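Local atomic coordinates of YHR177W (Saccharomyces cerevisiae, PDB entry 4M8B), a protein that probably regulates transcription by binding DNA through its WOPR domain, the part of the longer protein captured here in complex with DNA. Residues C[156-159]-C[160-163]; C[163-166]-C[167-170]; C[13-16]-C[17-20]; C[148-152]-C[153-157]; C[22-25]-C[26-30]. All coordinates share one frame; numbering follows the deposited sequence.

Interaction 1: C[156-159]-C[160-163]; sequences LRRP and SENP
Arg157 lays its guanidinium flat on the side-chain amide of Asn162. The two planes differ by only 11°, and Asn162 CG sits 3.8 Å above the centre of the guanidinium, so this is a stack rather than a hydrogen-bonded pair. Beside the stack, near the guanidinium plane, Arg157 NH2 donates to Glu161 O at 3.1 Å; the nitrogen lies in the carbonyl plane on a lone pair, with an N-H...O angle of 148°. The amide reaches the stack because Asn162 holds CG opposite its backbone N (chi1 -173°), and its OD1 accepts from Phe164 N, an Asx turn that fixes its rotation.

Arg158 meets Glu161 differently. Arg158 NH1 and Glu161 OE2 are 3.5 Å apart with the oxygen well out of the guanidinium plane, so charge alone joins them directly. A water in that plane accepts from Arg158 NH1 at 3.0 Å and donates to Glu161 OE2, supplying the directed link. Ser160 OG lies over a guanidinium face without bonding to it; its partner is Asp18 OD1, while Arg158 NE and NH2 pair with Asp18 and Asp15.

Backbone bonds set this spacing: Glu161 N donates to Arg158 O at 3.0 Å, and Asn162 N to Pro159 O at the same distance. Pro159, buried, packs against Asp18 and Val22. Such successive i to i+3 bonds are typical of overlapping beta turns of 3-10 character, here seated on helix 16-28 of the WOPR domain.

Interaction 2: C[163-166]-C[167-170]; sequences PFFH and KFRP
Lys167 curls back over Phe164, three residues earlier, and uses its ammonium twice. NZ donates to Phe164 O at 2.7 Å, lying in the carbonyl plane on a lone pair. The same nitrogen stands 4.1 Å from the centroid of the Phe164 ring and 26° off its normal, which places it over the face in a cation-pi contact. Beyond CG the chain is extended until its last torsion, where a bend (chi4 -60°) directs NZ to both targets. A water accepts hydrogen bonds from Lys167 NZ and Lys167 N and donates one to Pro163 O at 2.7 Å.

Phe168 follows, its N bonded to Phe165 O at 2.8 Å. Together with the bond from His166 N to Pro163 O, this marks the segment as a run of i to i+3 turns between helices 148-153 and 172-179, and the turns gather three phenylalanines into an aromatic cluster. The Phe168 ring presents its edge to the Phe164 face in an offset edge-to-face pair, with centroids 5.6 Å apart and planes at 74°. The touching atoms are Phe168 CE2 and Phe164 CE2, at 3.6 Å, and this edge approaches the same Phe164 face that the ammonium occupies. Toward Phe165 the geometry is oblique, with CD2 of Phe168 3.7 Å from CD2 of Phe165. Beyond the cluster, Phe168 packs on Asn28 and Asn30 at the end of helix 16-28.

Arg169 N makes a weak bond to His166 O at 3.3 Å. Pro170 then turns to helix 16-28, where its ring rests on Gln17, Ala20 and Leu21.

Interaction 3: C[13-16]-C[17-20]; sequences IDDE and QDLA
Asp18 CB, the first atom of a buried side chain, meets Ile13: it lies 4.0 Å from Ile13 CG2, the two side chains running antiparallel past one another. One bond further out, Asp18 CG faces Asp15 OD1. At the tip, Asp18 OD2 accepts from Asp14 N at 3.1 Å; the amide arrives on the anti side of the carboxylate, 16° out of its plane, with an N-H...O angle of 153°. Asp18 OD2 also lies 3.3 Å from Asp15 OD1, a close pair of like charges, probably offset by Arg158, whose NE pairs with Asp18 OD2 and NH2 with Asp15 OD1. The other oxygen, Asp18 OD1, is hydrogen-bonded with Ser160 OG.

Asp15 occupies the N-cap position of helix 16-28; with CG between its backbone N and carbonyl carbon (chi1 68°), the carboxylate turns back toward the amides of the first turn. There Asp15 OD1 accepts from Asp18 N at 3.5 Å, a weak capping bond. The backbone bonds are stronger: Leu19 N donates to Asp15 O at 3.2 Å, and Ala20 N to Glu16 O at 2.9 Å. These are the opening i to i+4 bonds of the helix, which follows the short strand 9-10 in this WOPR domain.

On the apolar side, Ile13 CG2 touches Leu19 CG at 3.8 Å, the two side chains roughly perpendicular. Ile13 precedes the cap by two residues, so this contact folds the incoming chain against the first helical turn. Phe80 of strand 80-88 lies against both residues, while Glu16 turns to Lys79.

Interaction 4: C[148-152]-C[153-157]; sequences EKDIH and QGSLR
The Gln153 amide and the Asp150 carboxylate are the flat groups that meet the neighbouring segment. Lys149 CG lies over one face of the amide, 3.7 Å from Gln153 NE2, and Lys149 CE approaches the same nitrogen at 3.4 Å, so the extended lysine leans on the amide with its methylenes. Ser155 OG stands above the Asp150 carboxylate, 3.2 Å from Asp150 CG and almost on the normal through that carbon. Leu156 borders the OD2 end of the same group and also meets its stem, with Leu156 CD1 3.8 Å from Asp150 CB. The imidazole of His152 has Glu148 O 3.5 Å above its centre, covering one face with a carbonyl from the preceding turn.

Along the backbone, Gln153 N donates to Lys149 O at 3.1 Å with an N-H...O angle of 169°, as in a regular alpha-helical turn. The next bond, Gly154 N to Asp150 O at 3.0 Å, is weak because its angle falls to 124°. Gly154 then leaves helical geometry with a positive phi of 65°, a left-handed conformation common for a glycine that ends a helix. This is the C-terminal end of helix 148-153, a short helix that follows strand 137-147 of the antiparallel sheet.

After the glycine the chain comes back past the helix end, and Ser155 and Leu156 reach Asp150 from there. Leu156 and Ile151 both touch Tyr146 at the end of the strand. Further on, Arg157 shares a backbone bond with Tyr12, tying the departing loop to the N-terminal part of the domain.

Interaction 5: C[22-25]-C[26-30]; sequences VFQG and VFNGN
Phe23 O is gripped from two backbone nitrogens and roofed by a ring. Phe27 N donates to Phe23 O at 2.8 Å with an N-H...O angle of 160°. Val26 N adds a weak bond to Phe23 O at 3.0 Å. The Phe27 ring lies with one face over this oxygen, which is 3.2 Å from the ring plane and offset toward the rim.

One residue on, Gln24 and Asn28 join through both backbone and side chain. Asn28 N bonds Gln24 O at 2.9 Å, and Gln24 NE2 donates to Asn28 OD1 at the same distance. That oxygen lies close to the Gln24 amide plane, yet the two amides are turned 59° apart. A bend at chi2 (63°) brings the glutamine amide along the helix to Asn28, and its OE1 takes a bond from Ser171 N.

Gly25 O accepts from Gly29 N at 3.3 Å, and Gly29, with positive phi, leaves the helix. Phe23 and Phe27 both reach Phe140 of strand 137-147 and Leu174 of helix 172-179, and Phe27 also meets Phe127. The arrangement is that of an amphipathic helix packed on an antiparallel sheet and terminated by a left-handed glycine.

From the N terminus, interaction 3 opens helix 16-28 and interaction 5 closes it; Ile13, in the loop before the helix, touches Val22 on it. More than a hundred residues later, interactions 4, 1 and 2 follow in series: 4 and 1 share Leu156 and Arg157, while 1 and 2 share Pro163. None encloses another, since each is a local turn. The later loop runs from the start of helix 16-28 to its end: interaction 1 meets interaction 3 through Arg158, Ser160 and Asp18, interaction 2 reaches interaction 5 where Phe168 lies on Gly25 and Asn30, and Pro170 returns to Ala20. Interaction 4, touching neither 3 nor 5, ties the loop's start to strand 137-147.

Interaction 1: C[156-159]-C[160-163]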
loop_
_atom_site.group_PDB
_atom_site.type_symbol
_atom_site.label_atom_id
_atom_site.label_comp_id
_atom_site.label_asym_id
_atom_site.label_seq_id
_atom_site.Cartn_x
_atom_site.Cartn_y
_atom_site.Cartn_z
ATOM N N LEU C 156 11.474 8.491 3.746
ATOM C CA LEU C 156 11.033 7.127 4.025
ATOM C C LEU C 156 12.023 6.115 3.447
ATOM O O LEU C 156 12.570 6.318 2.363
ATOM C CB LEU C 156 9.628 6.885 3.467
ATOM C CG LEU C 156 8.510 7.730 4.086
ATOM C CD1 LEU C 156 7.202 7.557 3.327
ATOM C CD2 LEU C 156 8.329 7.371 5.548
ATOM N N ARG C 157 12.255 5.029 4.178
ATOM C CA ARG C 157 13.220 4.017 3.763
ATOM C C ARG C 157 12.567 2.851 3.024
ATOM O O ARG C 157 11.552 2.309 3.463
ATOM C CB ARG C 157 13.987 3.480 4.975
ATOM C CG ARG C 157 14.708 4.545 5.782
ATOM C CD ARG C 157 15.575 3.917 6.858
ATOM N NE ARG C 157 16.627 3.080 6.289
ATOM C CZ ARG C 157 17.419 2.286 7.001
ATOM N NH1 ARG C 157 17.276 2.214 8.317
ATOM N NH2 ARG C 157 18.350 1.561 6.395
ATOM N N ARG C 158 13.162 2.468 1.900
ATOM C CA ARG C 158 12.735 1.276 1.187
ATOM C C ARG C 158 13.233 0.047 1.935
ATOM O O ARG C 158 14.335 0.061 2.484
ATOM C CB ARG C 158 13.291 1.282 -0.235
ATOM C CG ARG C 158 12.907 2.505 -1.047
ATOM C CD ARG C 158 13.563 2.470 -2.414
ATOM N NE ARG C 158 13.427 1.158 -3.042
ATOM C CZ ARG C 158 14.048 0.795 -4.158
ATOM N NH1 ARG C 158 14.853 1.645 -4.780
ATOM N NH2 ARG C 158 13.865 -0.423 -4.650
ATOM N N PRO C 159 12.414 -1.014 1.979
ATOM C CA PRO C 159 12.832 -2.269 2.610
ATOM C C PRO C 159 14.144 -2.790 2.021
ATOM O O PRO C 159 14.993 -3.275 2.766
ATOM C CB PRO C 159 11.681 -3.225 2.280
ATOM C CG PRO C 159 10.489 -2.331 2.133
ATOM C CD PRO C 159 11.013 -1.060 1.520
ATOM N N SER C 160 14.307 -2.675 0.706
ATOM C CA SER C 160 15.497 -3.185 0.025
ATOM C C SER C 160 16.764 -2.389 0.337
ATOM O O SER C 160 17.866 -2.816 -0.001
ATOM C CB SER C 160 15.269 -3.247 -1.489
ATOM O OG SER C 160 14.981 -1.967 -2.020
ATOM N N GLU C 161 16.605 -1.236 0.977
ATOM C CA GLU C 161 17.744 -0.430 1.409
ATOM C C GLU C 161 17.759 -0.322 2.929
ATOM O O GLU C 161 18.343 0.601 3.497
ATOM C CB GLU C 161 17.690 0.962 0.776
ATOM C CG GLU C 161 17.686 0.944 -0.745
ATOM C CD GLU C 161 17.589 2.333 -1.350
ATOM O OE1 GLU C 161 17.602 3.321 -0.585
ATOM O OE2 GLU C 161 17.497 2.437 -2.591
ATOM N N ASN C 162 17.105 -1.279 3.578
ATOM C CA ASN C 162 16.975 -1.298 5.029
ATOM C C ASN C 162 17.472 -2.627 5.576
ATOM O O ASN C 162 16.820 -3.659 5.399
ATOM C CB ASN C 162 15.512 -1.066 5.430
ATOM C CG ASN C 162 15.322 -0.896 6.936
ATOM O OD1 ASN C 162 16.104 -1.399 7.743
ATOM N ND2 ASN C 162 14.259 -0.195 7.313
ATOM N N PRO C 163 18.638 -2.604 6.238
ATOM C CA PRO C 163 19.285 -3.785 6.818
ATOM C C PRO C 163 18.327 -4.684 7.600
ATOM O O PRO C 163 18.568 -5.888 7.680
ATOM C CB PRO C 163 20.345 -3.187 7.760
ATOM C CG PRO C 163 20.267 -1.672 7.591
ATOM C CD PRO C 163 19.487 -1.407 6.349
HETATM O O HOH W 1 15.822 4.444 -4.258
#

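Interaction 2: C[163-166]-C[167-170]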
loop_
_atom_site.group_PDB
_atom_site.type_symbol
_atom_site.label_atom_id
_atom_site.label_comp_id
_atom_site.label_asym_id
_atom_site.label_seq_id
_atom_site.Cartn_x
_atom_site.Cartn_y
_atom_site.Cartn_z
ATOM N N PRO C 163 18.638 -2.604 6.238
ATOM C CA PRO C 163 19.285 -3.785 6.818
ATOM C C PRO C 163 18.327 -4.684 7.600
ATOM O O PRO C 163 18.568 -5.888 7.680
ATOM C CB PRO C 163 20.345 -3.187 7.760
ATOM C CG PRO C 163 20.267 -1.672 7.591
ATOM C CD PRO C 163 19.487 -1.407 6.349
ATOM N N PHE C 164 17.260 -4.120 8.160
ATOM C CA PHE C 164 16.310 -4.923 8.927
ATOM C C PHE C 164 15.631 -5.991 8.074
ATOM O O PHE C 164 15.280 -7.059 8.569
ATOM C CB PHE C 164 15.253 -4.044 9.602
ATOM C CG PHE C 164 14.156 -4.829 10.275
ATOM C CD1 PHE C 164 14.334 -5.347 11.549
ATOM C CD2 PHE C 164 12.950 -5.060 9.629
ATOM C CE1 PHE C 164 13.330 -6.075 12.167
ATOM C CE2 PHE C 164 11.942 -5.789 10.241
ATOM C CZ PHE C 164 12.132 -6.298 11.512
ATOM N N PHE C 165 15.453 -5.700 6.791
ATOM C CA PHE C 165 14.745 -6.607 5.893
ATOM C C PHE C 165 15.664 -7.612 5.195
ATOM O O PHE C 165 15.189 -8.486 4.470
ATOM C CB PHE C 165 13.963 -5.807 4.846
ATOM C CG PHE C 165 12.825 -5.004 5.417
ATOM C CD1 PHE C 165 13.055 -3.779 6.022
ATOM C CD2 PHE C 165 11.523 -5.472 5.342
ATOM C CE1 PHE C 165 12.009 -3.036 6.548
ATOM C CE2 PHE C 165 10.471 -4.735 5.865
ATOM C CZ PHE C 165 10.713 -3.516 6.468
ATOM N N HIS C 166 16.971 -7.487 5.417
ATOM C CA HIS C 166 17.953 -8.332 4.732
ATOM C C HIS C 166 17.699 -9.822 4.932
ATOM O O HIS C 166 17.835 -10.612 3.998
ATOM C CB HIS C 166 19.377 -7.971 5.165
ATOM C CG HIS C 166 19.908 -6.725 4.523
ATOM N ND1 HIS C 166 21.037 -6.080 4.972
ATOM C CD2 HIS C 166 19.463 -6.014 3.458
ATOM C CE1 HIS C 166 21.268 -5.020 4.216
ATOM N NE2 HIS C 166 20.327 -4.957 3.291
ATOM N N LYS C 167 17.320 -10.198 6.151
ATOM C CA LYS C 167 17.028 -11.591 6.477
ATOM C C LYS C 167 15.718 -12.068 5.854
ATOM O O LYS C 167 15.356 -13.237 5.975
ATOM C CB LYS C 167 16.978 -11.779 7.992
ATOM C CG LYS C 167 16.033 -10.820 8.693
ATOM C CD LYS C 167 15.963 -11.087 10.185
ATOM C CE LYS C 167 15.173 -10.000 10.891
ATOM N NZ LYS C 167 15.802 -8.662 10.704
ATOM N N PHE C 168 15.011 -11.161 5.188
ATOM C CA PHE C 168 13.754 -11.504 4.530
ATOM C C PHE C 168 13.964 -11.725 3.039
ATOM O O PHE C 168 13.057 -11.506 2.236
ATOM C CB PHE C 168 12.713 -10.409 4.764
ATOM C CG PHE C 168 12.418 -10.160 6.214
ATOM C CD1 PHE C 168 12.275 -11.218 7.095
ATOM C CD2 PHE C 168 12.299 -8.870 6.700
ATOM C CE1 PHE C 168 12.010 -10.995 8.437
ATOM C CE2 PHE C 168 12.033 -8.639 8.040
ATOM C CZ PHE C 168 11.890 -9.704 8.910
ATOM N N ARG C 169 15.173 -12.153 2.683
ATOM C CA ARG C 169 15.513 -12.482 1.304
ATOM C C ARG C 169 14.458 -13.424 0.730
ATOM O O ARG C 169 14.165 -14.465 1.318
ATOM C CB ARG C 169 16.895 -13.138 1.249
ATOM C CG ARG C 169 17.430 -13.384 -0.152
ATOM C CD ARG C 169 18.448 -14.512 -0.144
ATOM N NE ARG C 169 17.870 -15.734 0.408
ATOM C CZ ARG C 169 17.208 -16.636 -0.308
ATOM N NH1 ARG C 169 17.047 -16.459 -1.611
ATOM N NH2 ARG C 169 16.709 -17.714 0.281
ATOM N N PRO C 170 13.879 -13.047 -0.422
ATOM C CA PRO C 170 12.709 -13.700 -1.027
ATOM C C PRO C 170 12.998 -15.079 -1.621
ATOM O O PRO C 170 13.991 -15.240 -2.327
ATOM C CB PRO C 170 12.317 -12.738 -2.162
ATOM C CG PRO C 170 13.074 -11.466 -1.902
ATOM C CD PRO C 170 14.325 -11.886 -1.207
HETATM O O HOH W 2 18.157 -8.416 8.603
#

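Interaction 3: C[13-16]-C[17-20]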
loop_
_atom_site.group_PDB
_atom_site.type_symbol
_atom_site.label_atom_id
_atom_site.label_comp_id
_atom_site.label_asym_id
_atom_site.label_seq_id
_atom_site.Cartn_x
_atom_site.Cartn_y
_atom_site.Cartn_z
ATOM N N ILE C 13 7.387 1.471 -0.565
ATOM C CA ILE C 13 7.490 0.439 -1.591
ATOM C C ILE C 13 7.667 1.070 -2.970
ATOM O O ILE C 13 6.843 1.881 -3.395
ATOM C CB ILE C 13 6.242 -0.464 -1.607
ATOM C CG1 ILE C 13 5.963 -1.014 -0.204
ATOM C CG2 ILE C 13 6.403 -1.583 -2.624
ATOM C CD1 ILE C 13 7.177 -1.593 0.489
ATOM N N ASP C 14 8.740 0.701 -3.665
ATOM C CA ASP C 14 9.001 1.242 -4.997
ATOM C C ASP C 14 8.874 0.185 -6.093
ATOM O O ASP C 14 8.237 0.421 -7.120
ATOM C CB ASP C 14 10.379 1.903 -5.057
ATOM C CG ASP C 14 10.608 2.644 -6.358
ATOM O OD1 ASP C 14 10.178 3.812 -6.459
ATOM O OD2 ASP C 14 11.213 2.060 -7.282
ATOM N N ASP C 15 9.477 -0.980 -5.868
ATOM C CA ASP C 15 9.465 -2.052 -6.862
ATOM C C ASP C 15 9.191 -3.424 -6.244
ATOM O O ASP C 15 8.894 -3.532 -5.055
ATOM C CB ASP C 15 10.782 -2.078 -7.643
ATOM C CG ASP C 15 11.962 -2.503 -6.787
ATOM O OD1 ASP C 15 11.944 -2.236 -5.568
ATOM O OD2 ASP C 15 12.910 -3.104 -7.332
ATOM N N GLU C 16 9.298 -4.468 -7.061
ATOM C CA GLU C 16 8.967 -5.822 -6.624
ATOM C C GLU C 16 9.938 -6.365 -5.575
ATOM O O GLU C 16 9.588 -7.253 -4.799
ATOM C CB GLU C 16 8.883 -6.775 -7.822
ATOM C CG GLU C 16 7.848 -6.372 -8.865
ATOM C CD GLU C 16 7.694 -7.398 -9.976
ATOM O OE1 GLU C 16 7.976 -8.592 -9.739
ATOM O OE2 GLU C 16 7.288 -7.005 -11.091
ATOM N N GLN C 17 11.155 -5.832 -5.554
ATOM C CA GLN C 17 12.134 -6.263 -4.566
ATOM C C GLN C 17 11.716 -5.799 -3.174
ATOM O O GLN C 17 11.876 -6.523 -2.193
ATOM C CB GLN C 17 13.533 -5.752 -4.915
ATOM C CG GLN C 17 14.626 -6.272 -3.991
ATOM C CD GLN C 17 14.647 -7.792 -3.898
ATOM O OE1 GLN C 17 14.135 -8.488 -4.777
ATOM N NE2 GLN C 17 15.239 -8.311 -2.825
ATOM N N ASP C 18 11.170 -4.590 -3.102
ATOM C CA ASP C 18 10.624 -4.073 -1.854
ATOM C C ASP C 18 9.433 -4.914 -1.387
ATOM O O ASP C 18 9.339 -5.270 -0.213
ATOM C CB ASP C 18 10.224 -2.603 -2.008
ATOM C CG ASP C 18 11.426 -1.673 -2.086
ATOM O OD1 ASP C 18 12.455 -1.979 -1.448
ATOM O OD2 ASP C 18 11.341 -0.634 -2.775
ATOM N N LEU C 19 8.535 -5.238 -2.314
ATOM C CA LEU C 19 7.377 -6.079 -2.015
ATOM C C LEU C 19 7.786 -7.448 -1.496
ATOM O O LEU C 19 7.218 -7.951 -0.526
ATOM C CB LEU C 19 6.517 -6.274 -3.262
ATOM C CG LEU C 19 5.522 -5.186 -3.652
ATOM C CD1 LEU C 19 4.901 -5.512 -5.001
ATOM C CD2 LEU C 19 4.450 -5.067 -2.587
ATOM N N ALA C 20 8.772 -8.048 -2.156
ATOM C CA ALA C 20 9.174 -9.417 -1.862
ATOM C C ALA C 20 9.691 -9.551 -0.438
ATOM O O ALA C 20 9.398 -10.529 0.250
ATOM C CB ALA C 20 10.220 -9.882 -2.853
#

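Interaction 4: C[148-152]-C[153-157]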
loop_
_atom_site.group_PDB
_atom_site.type_symbol
_atom_site.label_atom_id
_atom_site.label_comp_id
_atom_site.label_asym_id
_atom_site.label_seq_id
_atom_site.Cartn_x
_atom_site.Cartn_y
_atom_site.Cartn_z
ATOM N N GLU C 148 3.732 12.903 -1.328
ATOM C CA GLU C 148 4.557 13.497 -2.373
ATOM C C GLU C 148 5.810 14.118 -1.765
ATOM O O GLU C 148 6.914 13.952 -2.282
ATOM C CB GLU C 148 3.753 14.559 -3.132
ATOM C CG GLU C 148 2.387 14.075 -3.619
ATOM C CD GLU C 148 1.515 15.198 -4.164
ATOM O OE1 GLU C 148 0.375 14.913 -4.592
ATOM O OE2 GLU C 148 1.967 16.362 -4.163
ATOM N N LYS C 149 5.618 14.815 -0.651
ATOM C CA LYS C 149 6.698 15.461 0.085
ATOM C C LYS C 149 7.815 14.480 0.434
ATOM O O LYS C 149 8.996 14.807 0.324
ATOM C CB LYS C 149 6.134 16.090 1.363
ATOM C CG LYS C 149 7.046 17.090 2.050
ATOM C CD LYS C 149 6.329 17.724 3.232
ATOM C CE LYS C 149 7.113 18.884 3.820
ATOM N NZ LYS C 149 6.366 19.527 4.937
ATOM N N ASP C 150 7.433 13.274 0.847
ATOM C CA ASP C 150 8.399 12.249 1.234
ATOM C C ASP C 150 9.133 11.657 0.032
ATOM O O ASP C 150 10.134 10.956 0.190
ATOM C CB ASP C 150 7.714 11.138 2.038
ATOM C CG ASP C 150 7.405 11.552 3.467
ATOM O OD1 ASP C 150 7.158 12.753 3.705
ATOM O OD2 ASP C 150 7.416 10.676 4.356
ATOM N N ILE C 151 8.629 11.939 -1.167
ATOM C CA ILE C 151 9.282 11.499 -2.397
ATOM C C ILE C 151 10.421 12.453 -2.765
ATOM O O ILE C 151 11.457 12.033 -3.282
ATOM C CB ILE C 151 8.280 11.404 -3.568
ATOM C CG1 ILE C 151 7.117 10.480 -3.203
ATOM C CG2 ILE C 151 8.976 10.924 -4.833
ATOM C CD1 ILE C 151 7.531 9.042 -2.940
ATOM N N HIS C 152 10.217 13.737 -2.486
ATOM C CA HIS C 152 11.241 14.753 -2.696
ATOM C C HIS C 152 12.364 14.573 -1.684
ATOM O O HIS C 152 13.515 14.326 -2.046
ATOM C CB HIS C 152 10.643 16.152 -2.524
ATOM C CG HIS C 152 9.407 16.390 -3.333
ATOM N ND1 HIS C 152 8.392 17.219 -2.911
ATOM C CD2 HIS C 152 9.026 15.917 -4.545
ATOM C CE1 HIS C 152 7.435 17.244 -3.822
ATOM N NE2 HIS C 152 7.797 16.462 -4.823
ATOM N N GLN C 153 12.009 14.707 -0.410
ATOM C CA GLN C 153 12.969 14.634 0.682
ATOM C C GLN C 153 13.595 13.249 0.794
ATOM O O GLN C 153 14.741 13.114 1.223
ATOM C CB GLN C 153 12.293 15.015 2.004
ATOM C CG GLN C 153 11.621 16.381 1.987
ATOM C CD GLN C 153 10.922 16.712 3.295
ATOM O OE1 GLN C 153 10.882 15.897 4.218
ATOM N NE2 GLN C 153 10.364 17.915 3.379
ATOM N N GLY C 154 12.841 12.226 0.406
ATOM C CA GLY C 154 13.302 10.855 0.522
ATOM C C GLY C 154 13.475 10.459 1.974
ATOM O O GLY C 154 14.463 9.827 2.344
ATOM N N SER C 155 12.500 10.830 2.797
ATOM C CA SER C 155 12.573 10.608 4.238
ATOM C C SER C 155 12.103 9.217 4.665
ATOM O O SER C 155 12.306 8.811 5.810
ATOM C CB SER C 155 11.771 11.684 4.974
ATOM O OG SER C 155 10.488 11.843 4.398
ATOM N N LEU C 156 11.474 8.491 3.746
ATOM C CA LEU C 156 11.033 7.127 4.025
ATOM C C LEU C 156 12.023 6.115 3.447
ATOM O O LEU C 156 12.570 6.318 2.363
ATOM C CB LEU C 156 9.628 6.885 3.467
ATOM C CG LEU C 156 8.510 7.730 4.086
ATOM C CD1 LEU C 156 7.202 7.557 3.327
ATOM C CD2 LEU C 156 8.329 7.371 5.548
ATOM N N ARG C 157 12.255 5.029 4.178
ATOM C CA ARG C 157 13.220 4.017 3.763
ATOM C C ARG C 157 12.567 2.851 3.024
ATOM O O ARG C 157 11.552 2.309 3.463
ATOM C CB ARG C 157 13.987 3.480 4.975
ATOM C CG ARG C 157 14.708 4.545 5.782
ATOM C CD ARG C 157 15.575 3.917 6.858
ATOM N NE ARG C 157 16.627 3.080 6.289
ATOM C CZ ARG C 157 17.419 2.286 7.001
ATOM N NH1 ARG C 157 17.276 2.214 8.317
ATOM N NH2 ARG C 157 18.350 1.561 6.395
#

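Interaction 5: C[22-25]-C[26-30]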
loop_
_atom_site.group_PDB
_atom_site.type_symbol
_atom_site.label_atom_id
_atom_site.label_comp_id
_atom_site.label_asym_id
_atom_site.label_seq_id
_atom_site.Cartn_x
_atom_site.Cartn_y
_atom_site.Cartn_z
ATOM N N VAL C 22 8.928 -7.597 2.192
ATOM C CA VAL C 22 7.811 -7.445 3.122
ATOM C C VAL C 22 7.000 -8.734 3.233
ATOM O O VAL C 22 6.748 -9.227 4.330
ATOM C CB VAL C 22 6.880 -6.291 2.704
ATOM C CG1 VAL C 22 5.701 -6.184 3.664
ATOM C CG2 VAL C 22 7.650 -4.982 2.650
ATOM N N PHE C 23 6.604 -9.276 2.087
ATOM C CA PHE C 23 5.861 -10.528 2.038
ATOM C C PHE C 23 6.624 -11.669 2.708
ATOM O O PHE C 23 6.059 -12.406 3.515
ATOM C CB PHE C 23 5.526 -10.889 0.590
ATOM C CG PHE C 23 4.362 -10.119 0.021
ATOM C CD1 PHE C 23 3.229 -9.883 0.779
ATOM C CD2 PHE C 23 4.402 -9.632 -1.274
ATOM C CE1 PHE C 23 2.154 -9.180 0.252
ATOM C CE2 PHE C 23 3.332 -8.927 -1.804
ATOM C CZ PHE C 23 2.209 -8.702 -1.040
ATOM N N GLN C 24 7.905 -11.810 2.376
ATOM C CA GLN C 24 8.726 -12.867 2.959
ATOM C C GLN C 24 8.804 -12.695 4.472
ATOM O O GLN C 24 8.726 -13.668 5.222
ATOM C CB GLN C 24 10.130 -12.877 2.350
ATOM C CG GLN C 24 10.980 -14.074 2.760
ATOM C CD GLN C 24 10.392 -15.397 2.295
ATOM O OE1 GLN C 24 10.094 -15.574 1.114
ATOM N NE2 GLN C 24 10.217 -16.331 3.228
ATOM N N GLY C 25 8.938 -11.449 4.912
ATOM C CA GLY C 25 8.963 -11.140 6.329
ATOM C C GLY C 25 7.671 -11.529 7.019
ATOM O O GLY C 25 7.667 -11.885 8.199
ATOM N N VAL C 26 6.570 -11.462 6.278
ATOM C CA VAL C 26 5.269 -11.856 6.805
ATOM C C VAL C 26 5.129 -13.378 6.835
ATOM O O VAL C 26 4.608 -13.941 7.797
ATOM C CB VAL C 26 4.113 -11.242 5.988
ATOM C CG1 VAL C 26 2.795 -11.856 6.393
ATOM C CG2 VAL C 26 4.076 -9.732 6.170
ATOM N N PHE C 27 5.595 -14.034 5.776
ATOM C CA PHE C 27 5.569 -15.492 5.697
ATOM C C PHE C 27 6.388 -16.126 6.824
ATOM O O PHE C 27 6.007 -17.157 7.373
ATOM C CB PHE C 27 6.095 -15.974 4.340
ATOM C CG PHE C 27 5.255 -15.542 3.165
ATOM C CD1 PHE C 27 3.976 -15.041 3.346
ATOM C CD2 PHE C 27 5.748 -15.649 1.874
ATOM C CE1 PHE C 27 3.202 -14.648 2.258
ATOM C CE2 PHE C 27 4.983 -15.258 0.784
ATOM C CZ PHE C 27 3.710 -14.757 0.977
ATOM N N ASN C 28 7.516 -15.503 7.155
ATOM C CA ASN C 28 8.382 -15.985 8.228
ATOM C C ASN C 28 7.782 -15.743 9.616
ATOM O O ASN C 28 8.048 -16.494 10.554
ATOM C CB ASN C 28 9.774 -15.347 8.128
ATOM C CG ASN C 28 10.545 -15.802 6.894
ATOM O OD1 ASN C 28 10.040 -16.571 6.075
ATOM N ND2 ASN C 28 11.775 -15.315 6.755
ATOM N N GLY C 29 6.979 -14.690 9.742
ATOM C CA GLY C 29 6.314 -14.385 10.996
ATOM C C GLY C 29 6.909 -13.212 11.753
ATOM O O GLY C 29 6.423 -12.851 12.825
ATOM N N ASN C 30 7.963 -12.619 11.202
ATOM C CA ASN C 30 8.600 -11.463 11.825
ATOM C C ASN C 30 7.725 -10.226 11.707
ATOM O O ASN C 30 7.621 -9.430 12.639
ATOM C CB ASN C 30 9.955 -11.187 11.176
ATOM C CG ASN C 30 10.907 -12.357 11.296
ATOM O OD1 ASN C 30 10.690 -13.415 10.698
ATOM N ND2 ASN C 30 11.979 -12.170 12.060
#